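Local coordinates for protein dihydrofolate reductase, putative (Aspergillus flavus, PDB 6DRS) that probably catalyses the NADPH-dependent reduction of dihydrofolate to tetrahydrofolate, and holds NADP and a diaminoquinazoline antifolate inhibitor in its active-site cleft, at residues A[98-101]-A[102-106]; A[45-48]-A[49-52]; A[199-202]-A[203-206]; A[212-215]-A[216-220]. All coordinates share one frame; numbering follows the deposited sequence.

Contact 1 of 4, residues A[98-101]-A[102-106]; sequences EELK and EKRAK. With SO4 (sulfate ion), chain E.
L100 lays its methyl CD1 over one face of the R104 guanidinium, 3.9 Å from CZ and centred on the flat group. This is an i to i+4 pair on the long helix 89-116, one turn apart, and the two side chains run alongside each other in the same direction. CG of L100 stands anti to its own N (chi1 -177°), while CG of R104 stands anti to the carbonyl carbon (chi1 -72°); these different first torsions, with the bend of R104 at chi2, bring the two ends together. Leucine suits the place because its branched end can cover a flat cation while the N-H groups at the rim stay available: NH1 of R104 bonds to the backbone oxygen of T127, and NH2 makes a long, weak ion pair with D128. The backbone beneath is regular, with R104 N reaching L100 O at 2.7 Å and K103 N reaching E99 O at 2.9 Å. On another side of the helix, E99 is buried and its carboxylate is held by R75, R95 and the hydroxyl of Y67. E102 and K106, again one turn apart, form an exposed salt bridge in which K106 NZ meets the anti lone pair of E102 OE2 at 3.0 Å. The long, flexible chain of K103 bends at chi2 and leads away from the L100 pair to a sulfate ion, probably from the crystallisation liquor, where NZ donates a hydrogen bond to sulfate O4 at 2.7 Å.

Contact 2 of 4, residues A[45-48]-A[49-52]; sequences ARVT and TRPP. With SO4 (sulfate ion), chain D.
T49 turns its hydroxyl back onto the carbonyl of A45, OG1 to O 2.6 Å, at the last turn of helix 38-49. With OG1 anti to the carbonyl carbon (chi1 -52°), the hydroxyl lies beside its own backbone N, and the two donors reach A45 O from opposite faces of the carbonyl plane. Threonine suits the place because its hydroxyl can reach the carbonyl one turn back, which T49 N also uses. R50 leaves helical geometry but still gives its N to R46 O at 3.0 Å. Its chain runs straight to CD and then bends at chi3 (-72°), which lays one guanidinium face over R46 O and presents its edge to a sulfate ion, probably from the crystallisation liquor: NE donates to O4 at 2.8 Å and NH1 to O3 at 2.9 Å. R50 NH2 bonds to V223 O. R46 lies alongside, the guanidinium planes 34° apart; both arginines make salt bridges to E225, which with the sulfate probably offsets their like charges. T48 OG1 bonds instead to F44 O and R80. A45 touches the bound inhibitor, while V47 packs on F154 and T48 on M60, so the last turn of helix 38-49 lies against strands 150-157 and 57-63 of the sheet.

Contact 3 of 4, residues A[199-202]-A[203-206]; sequences FPID and EELL
D202 meets the following helix with both its carboxylate and its backbone carbonyl. The carboxylate curls forward so that OD1 accepts from the backbone N of E203 at 2.7 Å, through the anti lone pair, and the carbonyl oxygen takes L206 N at 3.1 Å, in the carbonyl plane, as well as a weak bond from L205 N. I201 packs against E204 and L205. Its CG2 lies 3.5 Å from CD of E204, and its CD1 meets CD2 of L205 at 3.7 Å; in both pairs the side chains cross at about a right angle. The branch at CB lets isoleucine serve two neighbours at once, CG2 facing the glutamate and CG1 (chi1 56°) carrying CD1 to the leucine. They lead into the single-turn helix 203-206, with D202 at the N-cap position; its OD1 bond goes to the N-H of the adjacent residue and is not a capping bond. A water accepts from E204 N, in the first turn, and from D202 N, and donates to E204 OE1 at 2.6 Å, while E204 OE2 bonds to W211 NE1. E203 points its carboxylate to the backbone N of T22. On the buried side L205 suits its apolar surroundings, packing on I176 and M178 of strand 174-183, and its CD1 comes 4.2 Å from CE2 of F199. That phenylalanine also meets the ring of Y162, and its backbone is bonded to L24 of strand 22-27.

Contact 4 of 4, residues A[212-215]-A[216-220]; sequences RKVS and AEEVT
A single carboxylate oxygen, OE1 of E218, accepts three hydrogen bonds from the segment just before its helix: from S215 OG at 2.6 Å, from S215 N at 3.0 Å and from R212 NH2 at 3.2 Å. The three arrive from different directions. The hydroxyl uses the anti lone pair, the arginine comes in on the syn side, and the backbone N approaches from above the carboxylate plane. S215 and E218 form a capping box at the start of helix 216-223: the glutamate returns to S215 N, and S215 OG accepts from E218 N at 3.1 Å. Serine suits the N-cap because its short hydroxyl, held between the backbone N and carbonyl carbon (chi1 66°), can receive one bond and give another. Glutamate suits the third helical position because its chain, extended beyond CG, is long enough to reach back to the cap. The helix's first turn also lies where its dipole would tend to stabilise a negative carboxylate. R212 adds a salt bridge, its NH2 lying 2.7 Å from E218 OE2, with guanidinium and carboxylate nearly coplanar (17°); its NE pairs with E245. Beside these polar groups, V214 CG2 touches V219 CG2 at 3.6 Å, a contact between two buried valines whose branching at CB supplies the meeting methyls. R212 and V214 are paired by backbone bonds with E245 and G243 of strand 237-246, and V219 rests on V227 of the loop beyond the helix, so the contact links strand 211-213 to helix 216-223.

In the fold
Along the chain the contacts come in the order 2, 1, 3, 4, and none touches another. Contact 2 ends helix 38-49, contact 1 lies within helix 89-116, contact 3 starts helix 203-206 and contact 4 starts helix 216-223. Contacts 1 and 4 are the farthest apart, their centres about 38 Å from each other on opposite sides of the chain's centre; contacts 3 and 4 lie about 17 Å apart, helix 203-206 leading on to strand 211-213. Contacts 2 and 3 pack against the mixed sheet of the dihydrofolate reductase fold and contact 4 includes one of its strands, whereas contact 1 is on the surface. Three thus mark helix ends or starts around the sheet, and only contact 2 supplies an inhibitor-pocket residue, A45.

Contact 1 of 4, residues A[98-101]-A[102-106]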
loop_
_atom_site.group_PDB
_atom_site.type_symbol
_atom_site.label_atom_id
_atom_site.label_comp_id
_atom_site.label_asym_id
_atom_site.label_seq_id
_atom_site.Cartn_x
_atom_site.Cartn_y
_atom_site.Cartn_z
ATOM N N GLU A 98 -0.675 19.452 10.330
ATOM C CA GLU A 98 0.571 20.185 10.333
ATOM C C GLU A 98 1.495 19.637 9.246
ATOM O O GLU A 98 2.129 20.411 8.518
ATOM C CB GLU A 98 1.207 20.069 11.714
ATOM C CG GLU A 98 2.141 21.208 12.069
ATOM C CD GLU A 98 2.803 20.982 13.423
ATOM O OE1 GLU A 98 2.059 20.806 14.430
ATOM O OE2 GLU A 98 4.053 20.951 13.469
ATOM N N GLU A 99 1.589 18.310 9.164
ATOM C CA GLU A 99 2.501 17.646 8.220
ATOM C C GLU A 99 2.024 17.890 6.777
ATOM O O GLU A 99 2.826 18.185 5.882
ATOM C CB GLU A 99 2.654 16.162 8.584
ATOM C CG GLU A 99 3.524 15.921 9.818
ATOM C CD GLU A 99 3.495 14.499 10.370
ATOM O OE1 GLU A 99 2.847 13.630 9.762
ATOM O OE2 GLU A 99 4.105 14.257 11.422
ATOM N N LEU A 100 0.719 17.801 6.564
ATOM C CA LEU A 100 0.106 18.177 5.252
ATOM C C LEU A 100 0.535 19.589 4.804
ATOM O O LEU A 100 1.005 19.778 3.674
ATOM C CB LEU A 100 -1.418 18.055 5.374
ATOM C CG LEU A 100 -2.194 18.344 4.090
ATOM C CD1 LEU A 100 -1.618 17.554 2.925
ATOM C CD2 LEU A 100 -3.679 18.030 4.281
ATOM N N LYS A 101 0.413 20.570 5.698
ATOM C CA LYS A 101 0.763 21.977 5.410
ATOM C C LYS A 101 2.242 22.105 5.006
ATOM O O LYS A 101 2.591 22.883 4.105
ATOM C CB LYS A 101 0.417 22.856 6.619
ATOM C CG LYS A 101 0.653 24.350 6.446
ATOM C CD LYS A 101 0.318 25.172 7.673
ATOM C CE LYS A 101 0.531 26.647 7.411
ATOM N NZ LYS A 101 -0.087 27.498 8.464
ATOM N N GLU A 102 3.123 21.384 5.688
ATOM C CA GLU A 102 4.552 21.398 5.332
ATOM C C GLU A 102 4.727 20.776 3.933
ATOM O O GLU A 102 5.519 21.243 3.077
ATOM C CB GLU A 102 5.301 20.656 6.452
ATOM C CG GLU A 102 6.823 20.697 6.387
ATOM C CD GLU A 102 7.458 21.924 5.762
ATOM O OE1 GLU A 102 7.113 23.057 6.190
ATOM O OE2 GLU A 102 8.301 21.746 4.847
ATOM N N LYS A 103 3.982 19.695 3.698
ATOM C CA LYS A 103 4.059 18.967 2.421
ATOM C C LYS A 103 3.597 19.889 1.277
ATOM O O LYS A 103 4.244 20.007 0.215
ATOM C CB LYS A 103 3.209 17.697 2.540
ATOM C CG LYS A 103 3.154 16.798 1.315
ATOM C CD LYS A 103 4.418 16.013 1.046
ATOM C CE LYS A 103 4.249 15.084 -0.137
ATOM N NZ LYS A 103 5.548 14.726 -0.753
ATOM N N ARG A 104 2.477 20.560 1.516
ATOM C CA ARG A 104 1.912 21.518 0.526
ATOM C C ARG A 104 2.983 22.537 0.151
ATOM O O ARG A 104 3.166 22.839 -1.040
ATOM C CB ARG A 104 0.700 22.224 1.127
ATOM C CG ARG A 104 -0.500 21.313 1.239
ATOM C CD ARG A 104 -1.559 21.811 0.289
ATOM N NE ARG A 104 -2.777 21.114 0.676
ATOM C CZ ARG A 104 -3.087 19.930 0.188
ATOM N NH1 ARG A 104 -2.266 19.366 -0.686
ATOM N NH2 ARG A 104 -4.199 19.327 0.564
ATOM N N ALA A 105 3.708 22.995 1.180
ATOM C CA ALA A 105 4.774 23.975 1.016
ATOM C C ALA A 105 5.885 23.410 0.136
ATOM O O ALA A 105 6.333 24.072 -0.794
ATOM C CB ALA A 105 5.300 24.396 2.367
ATOM N N LYS A 106 6.337 22.197 0.429
ATOM C CA LYS A 106 7.365 21.560 -0.420
ATOM C C LYS A 106 6.837 21.430 -1.854
ATOM O O LYS A 106 7.522 21.758 -2.813
ATOM C CB LYS A 106 7.740 20.167 0.100
ATOM C CG LYS A 106 8.426 20.130 1.457
ATOM C CD LYS A 106 9.404 18.979 1.571
ATOM C CE LYS A 106 9.406 18.304 2.926
ATOM N NZ LYS A 106 9.723 19.247 4.026
HETATM S S SO4 E . 5.455 13.497 -4.270
HETATM O O1 SO4 E . 6.503 12.647 -4.882
HETATM O O2 SO4 E . 4.210 13.369 -5.061
HETATM O O3 SO4 E . 5.885 14.919 -4.260
HETATM O O4 SO4 E . 5.227 13.034 -2.880
#

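Contact 2 of 4, residues A[45-48]-A[49-52]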
loop_
_atom_site.group_PDB
_atom_site.type_symbol
_atom_site.label_atom_id
_atom_site.label_comp_id
_atom_site.label_asym_id
_atom_site.label_seq_id
_atom_site.Cartn_x
_atom_site.Cartn_y
_atom_site.Cartn_z
ATOM N N ALA A 45 4.523 2.895 -5.527
ATOM C CA ALA A 45 4.260 4.300 -5.778
ATOM C C ALA A 45 3.391 4.438 -7.040
ATOM O O ALA A 45 2.316 5.048 -6.981
ATOM C CB ALA A 45 5.557 5.078 -5.878
ATOM N N ARG A 46 3.813 3.809 -8.136
ATOM C CA ARG A 46 3.099 3.917 -9.431
ATOM C C ARG A 46 1.688 3.358 -9.294
ATOM O O ARG A 46 0.747 3.981 -9.729
ATOM C CB ARG A 46 3.804 3.179 -10.572
ATOM C CG ARG A 46 5.154 3.768 -10.926
ATOM C CD ARG A 46 5.587 3.091 -12.216
ATOM N NE ARG A 46 5.628 1.638 -12.069
ATOM C CZ ARG A 46 6.647 0.940 -11.578
ATOM N NH1 ARG A 46 7.793 1.530 -11.281
ATOM N NH2 ARG A 46 6.522 -0.361 -11.413
ATOM N N VAL A 47 1.560 2.181 -8.693
ATOM C CA VAL A 47 0.280 1.543 -8.566
ATOM C C VAL A 47 -0.672 2.352 -7.680
ATOM O O VAL A 47 -1.838 2.498 -8.034
ATOM C CB VAL A 47 0.441 0.082 -8.126
ATOM C CG1 VAL A 47 -0.893 -0.554 -7.747
ATOM C CG2 VAL A 47 1.142 -0.678 -9.252
ATOM N N THR A 48 -0.209 2.868 -6.548
ATOM C CA THR A 48 -1.164 3.517 -5.612
ATOM C C THR A 48 -1.540 4.907 -6.134
ATOM O O THR A 48 -2.577 5.443 -5.759
ATOM C CB THR A 48 -0.584 3.640 -4.198
ATOM O OG1 THR A 48 0.675 4.310 -4.317
ATOM C CG2 THR A 48 -0.453 2.314 -3.483
ATOM N N THR A 49 -0.707 5.488 -6.979
ATOM C CA THR A 49 -0.934 6.839 -7.525
ATOM C C THR A 49 -1.847 6.794 -8.762
ATOM O O THR A 49 -2.737 7.645 -8.909
ATOM C CB THR A 49 0.392 7.522 -7.871
ATOM O OG1 THR A 49 1.199 7.410 -6.693
ATOM C CG2 THR A 49 0.196 8.982 -8.212
ATOM N N ARG A 50 -1.651 5.791 -9.612
ATOM C CA ARG A 50 -2.264 5.699 -10.943
ATOM C C ARG A 50 -3.801 5.750 -10.870
ATOM O O ARG A 50 -4.439 4.772 -10.433
ATOM C CB ARG A 50 -1.820 4.373 -11.559
ATOM C CG ARG A 50 -2.266 4.190 -12.997
ATOM C CD ARG A 50 -1.803 2.917 -13.684
ATOM N NE ARG A 50 -0.374 3.041 -13.957
ATOM C CZ ARG A 50 0.578 2.263 -13.435
ATOM N NH1 ARG A 50 1.848 2.518 -13.702
ATOM N NH2 ARG A 50 0.269 1.233 -12.662
ATOM N N PRO A 51 -4.428 6.843 -11.369
ATOM C CA PRO A 51 -5.894 7.010 -11.404
ATOM C C PRO A 51 -6.539 6.019 -12.386
ATOM O O PRO A 51 -5.971 5.735 -13.447
ATOM C CB PRO A 51 -6.117 8.425 -11.956
ATOM C CG PRO A 51 -4.809 9.120 -11.707
ATOM C CD PRO A 51 -3.806 8.027 -11.994
ATOM N N PRO A 52 -7.713 5.468 -12.021
ATOM C CA PRO A 52 -8.412 4.523 -12.895
ATOM C C PRO A 52 -9.130 5.253 -14.047
ATOM O O PRO A 52 -9.568 4.602 -14.990
ATOM C CB PRO A 52 -9.451 3.843 -11.980
ATOM C CG PRO A 52 -9.742 4.902 -10.923
ATOM C CD PRO A 52 -8.428 5.646 -10.747
HETATM S S SO4 D . 1.049 5.147 -16.225
HETATM O O1 SO4 D . 0.405 4.101 -17.055
HETATM O O2 SO4 D . 1.415 6.323 -17.047
HETATM O O3 SO4 D . 2.307 4.613 -15.648
HETATM O O4 SO4 D . 0.105 5.535 -15.149
#

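Contact 3 of 4, residues A[199-202]-A[203-206]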
loop_
_atom_site.group_PDB
_atom_site.type_symbol
_atom_site.label_atom_id
_atom_site.label_comp_id
_atom_site.label_asym_id
_atom_site.label_seq_id
_atom_site.Cartn_x
_atom_site.Cartn_y
_atom_site.Cartn_z
ATOM N N PHE A 199 1.456 -10.531 8.062
ATOM C CA PHE A 199 0.148 -10.542 7.425
ATOM C C PHE A 199 -0.805 -11.434 8.239
ATOM O O PHE A 199 -0.381 -12.424 8.790
ATOM C CB PHE A 199 0.305 -10.944 5.954
ATOM C CG PHE A 199 -0.759 -10.355 5.061
ATOM C CD1 PHE A 199 -0.839 -8.984 4.857
ATOM C CD2 PHE A 199 -1.697 -11.167 4.446
ATOM C CE1 PHE A 199 -1.835 -8.435 4.056
ATOM C CE2 PHE A 199 -2.696 -10.617 3.650
ATOM C CZ PHE A 199 -2.768 -9.253 3.462
ATOM N N PRO A 200 -2.076 -11.056 8.356
ATOM C CA PRO A 200 -3.034 -11.718 9.241
ATOM C C PRO A 200 -3.517 -13.088 8.729
ATOM O O PRO A 200 -4.186 -13.829 9.472
ATOM C CB PRO A 200 -4.243 -10.773 9.382
ATOM C CG PRO A 200 -3.757 -9.448 8.812
ATOM C CD PRO A 200 -2.646 -9.792 7.843
ATOM N N ILE A 201 -3.216 -13.424 7.481
ATOM C CA ILE A 201 -3.542 -14.728 6.895
ATOM C C ILE A 201 -2.287 -15.120 6.123
ATOM O O ILE A 201 -1.518 -14.225 5.732
ATOM C CB ILE A 201 -4.793 -14.650 5.985
ATOM C CG1 ILE A 201 -4.634 -13.607 4.873
ATOM C CG2 ILE A 201 -6.051 -14.396 6.817
ATOM C CD1 ILE A 201 -5.708 -13.654 3.799
ATOM N N ASP A 202 -2.057 -16.417 5.937
ATOM C CA ASP A 202 -0.812 -16.869 5.310
ATOM C C ASP A 202 -1.083 -18.154 4.527
ATOM O O ASP A 202 -0.859 -18.221 3.322
ATOM C CB ASP A 202 0.309 -17.093 6.331
ATOM C CG ASP A 202 -0.197 -17.525 7.702
ATOM O OD1 ASP A 202 -0.991 -18.502 7.766
ATOM O OD2 ASP A 202 0.179 -16.864 8.706
ATOM N N GLU A 203 -1.552 -19.165 5.236
ATOM C CA GLU A 203 -1.692 -20.487 4.674
ATOM C C GLU A 203 -2.891 -20.497 3.720
ATOM O O GLU A 203 -2.846 -21.139 2.662
ATOM C CB GLU A 203 -1.807 -21.524 5.798
ATOM C CG GLU A 203 -0.463 -21.868 6.439
ATOM C CD GLU A 203 0.579 -22.524 5.532
ATOM O OE1 GLU A 203 1.799 -22.387 5.809
ATOM O OE2 GLU A 203 0.176 -23.172 4.542
ATOM N N GLU A 204 -3.912 -19.720 4.057
ATOM C CA GLU A 204 -5.096 -19.729 3.253
ATOM C C GLU A 204 -4.826 -19.130 1.861
ATOM O O GLU A 204 -5.523 -19.498 0.922
ATOM C CB GLU A 204 -6.297 -19.222 4.048
ATOM C CG GLU A 204 -6.390 -17.720 4.158
ATOM C CD GLU A 204 -7.292 -17.289 5.307
ATOM O OE1 GLU A 204 -7.035 -17.733 6.468
ATOM O OE2 GLU A 204 -8.263 -16.514 5.046
ATOM N N LEU A 205 -3.809 -18.264 1.709
ATOM C CA LEU A 205 -3.379 -17.779 0.391
ATOM C C LEU A 205 -2.466 -18.810 -0.280
ATOM O O LEU A 205 -2.621 -19.101 -1.454
ATOM C CB LEU A 205 -2.610 -16.464 0.542
ATOM C CG LEU A 205 -3.352 -15.333 1.245
ATOM C CD1 LEU A 205 -2.431 -14.138 1.425
ATOM C CD2 LEU A 205 -4.617 -14.954 0.480
ATOM N N LEU A 206 -1.490 -19.327 0.451
ATOM C CA LEU A 206 -0.514 -20.214 -0.179
ATOM C C LEU A 206 -1.192 -21.545 -0.565
ATOM O O LEU A 206 -0.761 -22.184 -1.522
ATOM C CB LEU A 206 0.719 -20.395 0.725
ATOM C CG LEU A 206 1.403 -19.115 1.222
ATOM C CD1 LEU A 206 2.248 -19.371 2.469
ATOM C CD2 LEU A 206 2.235 -18.429 0.136
HETATM O O HOH W 1 -4.539 -18.281 6.507
#

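Contact 4 of 4, residues A[212-215]-A[216-220]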
loop_
_atom_site.group_PDB
_atom_site.type_symbol
_atom_site.label_atom_id
_atom_site.label_comp_id
_atom_site.label_asym_id
_atom_site.label_seq_id
_atom_site.Cartn_x
_atom_site.Cartn_y
_atom_site.Cartn_z
ATOM N N ARG A 212 -8.201 -17.350 -4.451
ATOM C CA ARG A 212 -7.660 -17.866 -5.669
ATOM C C ARG A 212 -6.450 -17.019 -6.025
ATOM O O ARG A 212 -6.512 -15.820 -5.922
ATOM C CB ARG A 212 -8.730 -17.780 -6.757
ATOM C CG ARG A 212 -8.287 -18.312 -8.107
ATOM C CD ARG A 212 -9.463 -18.292 -9.078
ATOM N NE ARG A 212 -9.482 -17.049 -9.835
ATOM C CZ ARG A 212 -8.666 -16.780 -10.860
ATOM N NH1 ARG A 212 -7.938 -17.741 -11.408
ATOM N NH2 ARG A 212 -8.570 -15.540 -11.309
ATOM N N LYS A 213 -5.377 -17.644 -6.460
ATOM C CA LYS A 213 -4.319 -16.892 -7.016
ATOM C C LYS A 213 -4.649 -16.611 -8.486
ATOM O O LYS A 213 -5.012 -17.552 -9.220
ATOM C CB LYS A 213 -3.015 -17.668 -6.868
ATOM C CG LYS A 213 -1.803 -16.925 -7.400
ATOM C CD LYS A 213 -0.516 -17.679 -7.272
ATOM C CE LYS A 213 0.605 -16.865 -7.868
ATOM N NZ LYS A 213 1.456 -17.702 -8.745
ATOM N N VAL A 214 -4.503 -15.352 -8.935
ATOM C CA VAL A 214 -5.024 -14.970 -10.237
ATOM C C VAL A 214 -3.891 -14.942 -11.271
ATOM O O VAL A 214 -2.723 -14.923 -10.914
ATOM C CB VAL A 214 -5.830 -13.654 -10.183
ATOM C CG1 VAL A 214 -6.888 -13.661 -9.098
ATOM C CG2 VAL A 214 -4.954 -12.419 -10.088
ATOM N N SER A 215 -4.257 -14.944 -12.558
ATOM C CA SER A 215 -3.300 -14.861 -13.678
ATOM C C SER A 215 -2.521 -13.538 -13.610
ATOM O O SER A 215 -3.009 -12.555 -13.049
ATOM C CB SER A 215 -4.016 -15.043 -15.008
ATOM O OG SER A 215 -4.901 -13.958 -15.262
ATOM N N ALA A 216 -1.288 -13.533 -14.107
ATOM C CA ALA A 216 -0.525 -12.293 -14.300
ATOM C C ALA A 216 -1.381 -11.269 -15.069
ATOM O O ALA A 216 -1.400 -10.073 -14.745
ATOM C CB ALA A 216 0.787 -12.588 -14.987
ATOM N N GLU A 217 -2.136 -11.742 -16.057
ATOM C CA GLU A 217 -2.963 -10.845 -16.844
ATOM C C GLU A 217 -4.008 -10.192 -15.934
ATOM O O GLU A 217 -4.351 -9.035 -16.130
ATOM C CB GLU A 217 -3.594 -11.579 -18.030
ATOM C CG GLU A 217 -4.831 -10.888 -18.589
ATOM C CD GLU A 217 -5.252 -11.324 -19.989
ATOM O OE1 GLU A 217 -5.508 -12.537 -20.172
ATOM O OE2 GLU A 217 -5.324 -10.446 -20.895
ATOM N N GLU A 218 -4.517 -10.922 -14.948
ATOM C CA GLU A 218 -5.526 -10.305 -14.105
ATOM C C GLU A 218 -4.901 -9.277 -13.158
ATOM O O GLU A 218 -5.524 -8.264 -12.884
ATOM C CB GLU A 218 -6.320 -11.358 -13.341
ATOM C CG GLU A 218 -7.260 -12.120 -14.245
ATOM C CD GLU A 218 -7.698 -13.426 -13.619
ATOM O OE1 GLU A 218 -6.983 -14.429 -13.794
ATOM O OE2 GLU A 218 -8.744 -13.429 -12.956
ATOM N N VAL A 219 -3.681 -9.543 -12.662
ATOM C CA VAL A 219 -3.026 -8.590 -11.782
ATOM C C VAL A 219 -2.759 -7.321 -12.585
ATOM O O VAL A 219 -2.885 -6.210 -12.078
ATOM C CB VAL A 219 -1.724 -9.123 -11.155
ATOM C CG1 VAL A 219 -1.144 -8.077 -10.218
ATOM C CG2 VAL A 219 -1.998 -10.373 -10.362
ATOM N N THR A 220 -2.362 -7.538 -13.830
ATOM C CA THR A 220 -2.000 -6.458 -14.708
ATOM C C THR A 220 -3.196 -5.507 -14.832
ATOM O O THR A 220 -3.048 -4.281 -14.714
ATOM C CB THR A 220 -1.584 -7.002 -16.084
ATOM O OG1 THR A 220 -0.368 -7.735 -15.891
ATOM C CG2 THR A 220 -1.433 -5.902 -17.112
#